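Local coordinates for translation initiation factor eIF-2B (Pyrococcus horikoshii, PDB 1VB5), which probably catalyses the exchange of GDP for GTP on initiation factor 2, as a member of the eIF-2B alpha/beta/delta subunit family, at residues S22-A36 and R78-M92. Numbering follows the deposited sequence.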
loop_
_atom_site.group_PDB
_atom_site.type_symbol
_atom_site.label_atom_id
_atom_site.label_comp_id
_atom_site.label_asym_id
_atom_site.label_seq_id
_atom_site.Cartn_x
_atom_site.Cartn_y
_atom_site.Cartn_z
ATOM N N SER B 22 5.941 -22.010 1.611
ATOM C CA SER B 22 5.748 -23.395 1.196
ATOM C C SER B 22 6.757 -23.871 0.149
ATOM O O SER B 22 7.482 -24.838 0.377
ATOM C CB SER B 22 4.327 -23.580 0.663
ATOM O OG SER B 22 4.144 -24.891 0.162
ATOM N N TRP B 23 6.807 -23.193 -0.995
ATOM C CA TRP B 23 7.727 -23.574 -2.062
ATOM C C TRP B 23 9.176 -23.638 -1.578
ATOM O O TRP B 23 9.885 -24.609 -1.857
ATOM C CB TRP B 23 7.635 -22.592 -3.230
ATOM C CG TRP B 23 8.481 -22.988 -4.411
ATOM C CD1 TRP B 23 8.150 -23.872 -5.397
ATOM C CD2 TRP B 23 9.808 -22.531 -4.710
ATOM N NE1 TRP B 23 9.187 -23.994 -6.293
ATOM C CE2 TRP B 23 10.216 -23.183 -5.896
ATOM C CE3 TRP B 23 10.692 -21.635 -4.091
ATOM C CZ2 TRP B 23 11.472 -22.966 -6.477
ATOM C CZ3 TRP B 23 11.942 -21.420 -4.671
ATOM C CH2 TRP B 23 12.318 -22.084 -5.853
ATOM N N LEU B 24 9.616 -22.601 -0.868
ATOM C CA LEU B 24 10.982 -22.561 -0.356
ATOM C C LEU B 24 11.253 -23.748 0.547
ATOM O O LEU B 24 12.333 -24.340 0.501
ATOM C CB LEU B 24 11.238 -21.273 0.433
ATOM C CG LEU B 24 11.498 -19.990 -0.352
ATOM C CD1 LEU B 24 11.832 -18.880 0.630
ATOM C CD2 LEU B 24 12.648 -20.189 -1.329
ATOM N N ALA B 25 10.271 -24.085 1.377
ATOM C CA ALA B 25 10.398 -25.208 2.291
ATOM C C ALA B 25 10.694 -26.479 1.498
ATOM O O ALA B 25 11.546 -27.277 1.886
ATOM C CB ALA B 25 9.116 -25.373 3.100
ATOM N N LYS B 26 9.993 -26.655 0.381
ATOM C CA LYS B 26 10.193 -27.827 -0.464
ATOM C C LYS B 26 11.608 -27.862 -1.026
ATOM O O LYS B 26 12.259 -28.905 -1.010
ATOM C CB LYS B 26 9.184 -27.842 -1.611
ATOM C CG LYS B 26 7.753 -28.034 -1.159
ATOM C CD LYS B 26 6.808 -28.165 -2.339
ATOM C CE LYS B 26 5.368 -28.290 -1.863
ATOM N NZ LYS B 26 4.417 -28.413 -3.002
ATOM N N LYS B 27 12.082 -26.724 -1.522
ATOM C CA LYS B 27 13.427 -26.643 -2.080
ATOM C C LYS B 27 14.455 -26.918 -0.986
ATOM O O LYS B 27 15.493 -27.530 -1.238
ATOM C CB LYS B 27 13.673 -25.256 -2.683
ATOM C CG LYS B 27 12.693 -24.865 -3.783
ATOM C CD LYS B 27 12.798 -25.777 -4.997
ATOM C CE LYS B 27 14.148 -25.640 -5.688
ATOM N NZ LYS B 27 14.214 -26.449 -6.940
ATOM N N GLY B 28 14.162 -26.457 0.227
ATOM C CA GLY B 28 15.066 -26.680 1.340
ATOM C C GLY B 28 15.199 -28.168 1.609
ATOM O O GLY B 28 16.297 -28.673 1.852
ATOM N N ALA B 29 14.071 -28.872 1.559
ATOM C CA ALA B 29 14.056 -30.312 1.781
ATOM C C ALA B 29 14.825 -30.989 0.649
ATOM O O ALA B 29 15.557 -31.955 0.874
ATOM C CB ALA B 29 12.623 -30.826 1.827
ATOM N N GLU B 30 14.653 -30.473 -0.566
ATOM C CA GLU B 30 15.342 -31.008 -1.735
ATOM C C GLU B 30 16.847 -30.874 -1.551
ATOM O O GLU B 30 17.614 -31.713 -2.020
ATOM C CB GLU B 30 14.926 -30.255 -3.001
ATOM C CG GLU B 30 13.573 -30.653 -3.564
ATOM C CD GLU B 30 13.187 -29.823 -4.783
ATOM O OE1 GLU B 30 14.019 -29.701 -5.714
ATOM O OE2 GLU B 30 12.051 -29.297 -4.811
ATOM N N ALA B 31 17.263 -29.810 -0.870
ATOM C CA ALA B 31 18.679 -29.573 -0.622
ATOM C C ALA B 31 19.245 -30.696 0.240
ATOM O O ALA B 31 20.317 -31.232 -0.047
ATOM C CB ALA B 31 18.873 -28.232 0.074
ATOM N N PHE B 32 18.523 -31.052 1.299
ATOM C CA PHE B 32 18.975 -32.118 2.185
ATOM C C PHE B 32 18.939 -33.477 1.487
ATOM O O PHE B 32 19.819 -34.302 1.706
ATOM C CB PHE B 32 18.137 -32.153 3.468
ATOM C CG PHE B 32 18.449 -31.036 4.424
ATOM C CD1 PHE B 32 17.689 -29.868 4.428
ATOM C CD2 PHE B 32 19.516 -31.142 5.309
ATOM C CE1 PHE B 32 17.989 -28.822 5.302
ATOM C CE2 PHE B 32 19.826 -30.104 6.184
ATOM C CZ PHE B 32 19.060 -28.939 6.180
ATOM N N LEU B 33 17.927 -33.702 0.652
ATOM C CA LEU B 33 17.807 -34.957 -0.089
ATOM C C LEU B 33 18.976 -35.085 -1.055
ATOM O O LEU B 33 19.459 -36.186 -1.326
ATOM C CB LEU B 33 16.493 -35.004 -0.874
ATOM C CG LEU B 33 15.227 -35.304 -0.075
ATOM C CD1 LEU B 33 14.007 -35.155 -0.971
ATOM C CD2 LEU B 33 15.308 -36.715 0.491
ATOM N N THR B 34 19.418 -33.942 -1.573
ATOM C CA THR B 34 20.535 -33.881 -2.504
ATOM C C THR B 34 21.836 -34.164 -1.759
ATOM O O THR B 34 22.701 -34.888 -2.246
ATOM C CB THR B 34 20.620 -32.486 -3.165
ATOM O OG1 THR B 34 19.476 -32.289 -4.005
ATOM C CG2 THR B 34 21.891 -32.353 -3.995
ATOM N N LEU B 35 21.962 -33.583 -0.573
ATOM C CA LEU B 35 23.145 -33.766 0.254
ATOM C C LEU B 35 23.389 -35.258 0.513
ATOM O O LEU B 35 24.533 -35.716 0.542
ATOM C CB LEU B 35 22.952 -33.036 1.583
ATOM C CG LEU B 35 24.160 -32.900 2.507
ATOM C CD1 LEU B 35 25.190 -31.991 1.861
ATOM C CD2 LEU B 35 23.717 -32.329 3.844
ATOM N N ALA B 36 22.303 -36.007 0.690
ATOM C CA ALA B 36 22.371 -37.441 0.961
ATOM C C ALA B 36 22.852 -38.284 -0.223
ATOM O O ALA B 36 23.195 -39.454 -0.052
ATOM C CB ALA B 36 21.004 -37.941 1.426
ATOM N N ARG B 78 22.840 -41.949 5.982
ATOM C CA ARG B 78 22.249 -41.520 4.725
ATOM C C ARG B 78 20.749 -41.765 4.712
ATOM O O ARG B 78 19.960 -40.857 4.450
ATOM C CB ARG B 78 22.892 -42.285 3.567
ATOM C CG ARG B 78 22.468 -41.825 2.182
ATOM C CD ARG B 78 23.067 -42.717 1.100
ATOM N NE ARG B 78 24.482 -43.006 1.341
ATOM C CZ ARG B 78 25.437 -42.084 1.429
ATOM N NH1 ARG B 78 25.140 -40.798 1.294
ATOM N NH2 ARG B 78 26.692 -42.446 1.658
ATOM N N ASP B 79 20.366 -43.006 4.991
ATOM C CA ASP B 79 18.964 -43.397 4.998
ATOM C C ASP B 79 18.109 -42.603 5.990
ATOM O O ASP B 79 16.913 -42.418 5.770
ATOM C CB ASP B 79 18.850 -44.896 5.291
ATOM C CG ASP B 79 19.551 -45.293 6.576
ATOM O OD1 ASP B 79 20.778 -45.076 6.678
ATOM O OD2 ASP B 79 18.874 -45.820 7.486
ATOM N N ILE B 80 18.709 -42.140 7.084
ATOM C CA ILE B 80 17.953 -41.364 8.065
ATOM C C ILE B 80 17.728 -39.955 7.513
ATOM O O ILE B 80 16.605 -39.447 7.510
ATOM C CB ILE B 80 18.695 -41.263 9.418
ATOM C CG1 ILE B 80 18.866 -42.657 10.036
ATOM C CG2 ILE B 80 17.917 -40.358 10.372
ATOM C CD1 ILE B 80 17.562 -43.342 10.431
ATOM N N LEU B 81 18.805 -39.333 7.041
ATOM C CA LEU B 81 18.730 -37.994 6.474
ATOM C C LEU B 81 17.641 -37.941 5.411
ATOM O O LEU B 81 16.763 -37.078 5.449
ATOM C CB LEU B 81 20.075 -37.608 5.855
ATOM C CG LEU B 81 20.144 -36.288 5.081
ATOM C CD1 LEU B 81 19.553 -35.154 5.907
ATOM C CD2 LEU B 81 21.590 -35.995 4.723
ATOM N N LYS B 82 17.703 -38.874 4.466
ATOM C CA LYS B 82 16.728 -38.946 3.389
ATOM C C LYS B 82 15.317 -39.132 3.921
ATOM O O LYS B 82 14.393 -38.412 3.536
ATOM C CB LYS B 82 17.061 -40.105 2.443
ATOM C CG LYS B 82 15.963 -40.388 1.418
ATOM C CD LYS B 82 16.323 -41.534 0.482
ATOM C CE LYS B 82 15.221 -41.762 -0.549
ATOM N NZ LYS B 82 15.563 -42.833 -1.531
ATOM N N SER B 83 15.155 -40.109 4.806
ATOM C CA SER B 83 13.850 -40.410 5.375
ATOM C C SER B 83 13.215 -39.214 6.088
ATOM O O SER B 83 12.018 -38.974 5.957
ATOM C CB SER B 83 13.961 -41.589 6.342
ATOM O OG SER B 83 12.678 -41.985 6.790
ATOM N N ARG B 84 14.011 -38.470 6.846
ATOM C CA ARG B 84 13.483 -37.318 7.563
ATOM C C ARG B 84 13.072 -36.200 6.605
ATOM O O ARG B 84 12.033 -35.568 6.798
ATOM C CB ARG B 84 14.511 -36.807 8.575
ATOM C CG ARG B 84 14.750 -37.780 9.731
ATOM C CD ARG B 84 13.550 -37.856 10.665
ATOM N NE ARG B 84 13.401 -36.622 11.434
ATOM C CZ ARG B 84 12.437 -36.393 12.322
ATOM N NH1 ARG B 84 11.513 -37.317 12.566
ATOM N NH2 ARG B 84 12.402 -35.237 12.976
ATOM N N ALA B 85 13.872 -35.959 5.572
ATOM C CA ALA B 85 13.543 -34.912 4.613
ATOM C C ALA B 85 12.226 -35.235 3.909
ATOM O O ALA B 85 11.376 -34.365 3.739
ATOM C CB ALA B 85 14.663 -34.757 3.596
ATOM N N LEU B 86 12.055 -36.491 3.511
ATOM C CA LEU B 86 10.831 -36.905 2.834
ATOM C C LEU B 86 9.627 -36.836 3.764
ATOM O O LEU B 86 8.502 -36.588 3.317
ATOM C CB LEU B 86 10.970 -38.332 2.292
ATOM C CG LEU B 86 12.003 -38.566 1.184
ATOM C CD1 LEU B 86 12.059 -40.060 0.857
ATOM C CD2 LEU B 86 11.631 -37.760 -0.058
ATOM N N GLU B 87 9.857 -37.062 5.055
ATOM C CA GLU B 87 8.766 -37.015 6.016
ATOM C C GLU B 87 8.314 -35.570 6.215
ATOM O O GLU B 87 7.125 -35.307 6.379
ATOM C CB GLU B 87 9.184 -37.607 7.360
ATOM C CG GLU B 87 7.995 -37.974 8.233
ATOM C CD GLU B 87 8.373 -38.187 9.685
ATOM O OE1 GLU B 87 9.397 -38.859 9.946
ATOM O OE2 GLU B 87 7.637 -37.689 10.568
ATOM N N PHE B 88 9.266 -34.640 6.211
ATOM C CA PHE B 88 8.933 -33.226 6.367
ATOM C C PHE B 88 8.016 -32.853 5.204
ATOM O O PHE B 88 6.967 -32.235 5.395
ATOM C CB PHE B 88 10.193 -32.357 6.325
ATOM C CG PHE B 88 9.956 -30.927 6.744
ATOM C CD1 PHE B 88 9.986 -30.567 8.086
ATOM C CD2 PHE B 88 9.658 -29.949 5.797
ATOM C CE1 PHE B 88 9.720 -29.251 8.483
ATOM C CE2 PHE B 88 9.390 -28.632 6.183
ATOM C CZ PHE B 88 9.421 -28.286 7.527
ATOM N N LEU B 89 8.409 -33.252 3.998
ATOM C CA LEU B 89 7.616 -32.970 2.808
ATOM C C LEU B 89 6.220 -33.578 2.922
ATOM O O LEU B 89 5.224 -32.939 2.574
ATOM C CB LEU B 89 8.324 -33.504 1.558
ATOM C CG LEU B 89 9.602 -32.755 1.159
ATOM C CD1 LEU B 89 10.257 -33.427 -0.047
ATOM C CD2 LEU B 89 9.263 -31.311 0.834
ATOM N N ARG B 90 6.142 -34.809 3.417
ATOM C CA ARG B 90 4.854 -35.470 3.571
ATOM C C ARG B 90 3.993 -34.714 4.579
ATOM O O ARG B 90 2.785 -34.574 4.393
ATOM C CB ARG B 90 5.039 -36.914 4.042
ATOM C CG ARG B 90 3.762 -37.738 4.027
ATOM C CD ARG B 90 3.964 -39.069 4.744
ATOM N NE ARG B 90 4.272 -38.872 6.158
ATOM C CZ ARG B 90 3.442 -38.310 7.033
ATOM N NH1 ARG B 90 2.241 -37.892 6.645
ATOM N NH2 ARG B 90 3.817 -38.151 8.296
ATOM N N ARG B 91 4.617 -34.230 5.651
ATOM C CA ARG B 91 3.881 -33.487 6.668
ATOM C C ARG B 91 3.381 -32.142 6.141
ATOM O O ARG B 91 2.262 -31.739 6.451
ATOM C CB ARG B 91 4.742 -33.271 7.916
ATOM C CG ARG B 91 5.028 -34.544 8.703
ATOM C CD ARG B 91 5.670 -34.227 10.046
ATOM N NE ARG B 91 6.005 -35.436 10.797
ATOM C CZ ARG B 91 6.418 -35.441 12.063
ATOM N NH1 ARG B 91 6.546 -34.298 12.725
ATOM N NH2 ARG B 91 6.708 -36.586 12.666
ATOM N N MET B 92 4.197 -31.451 5.346
ATOM C CA MET B 92 3.781 -30.163 4.791
ATOM C C MET B 92 2.524 -30.343 3.956
ATOM O O MET B 92 1.541 -29.623 4.135
ATOM C CB MET B 92 4.868 -29.552 3.899
ATOM C CG MET B 92 6.156 -29.189 4.596
ATOM S SD MET B 92 7.224 -28.143 3.562
ATOM C CE MET B 92 7.097 -28.918 1.987
#
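Leu-33, on helix 21-38, enters helix 78-106 as a knob into the hole formed by Lys-82, Ala-85, Leu-86 and Leu-89, a compact example of how two antiparallel helices interlock. With chi1 at -77° its CG is swung away from the carbonyl carbon, and the branch point there parts the two methyls: CD2 lies 3.7 Å from Ala-85 CB, while CD1 meets Leu-86 CD2 at 3.6 Å, the two leucine side chains crossing at about a right angle. One helical turn away, Leu-89 lays CD2 3.5 Å from Ala-29 CB, against the backbone flank of Lys-26. Small residues at the crossing, Ala-29 and Ala-85, let the backbones close to 5.4 Å between their CA atoms, and the segment axes to 8.7 Å at 163°. Toward the start of helix 21-38, Met-92 bends at chi3 (-43°), resting SD against Ala-25 CB and turning its methyl toward the aliphatic part of Lys-26.

At the other end Leu-81 spreads its methyls between Phe-32 and Ala-36, CD2 lying 3.9 Å from Ala-36 CB. Beyond it Arg-78 supplies the polar clasp: NH1 donates to Ala-36 O over 2.7 Å by a bent bond, approaching from above the carbonyl plane, and also bonds Leu-39 O. A methionine in its place has no N-H to give, and would probably leave the carbonyls of Ala-36 and Leu-39 without this partner and the helix ends less firmly tied.

Farther out, helix 41-58 presents Leu-51 and Val-55 to Phe-32 and Leu-44 to Leu-81, whereas helix 63-71 brings Leu-68 to Phe-88 and Ser-64 to Ala-25. The pair thus belongs to the N-terminal helical bundle, which precedes the mixed, largely parallel sheet beginning with strand 111-115.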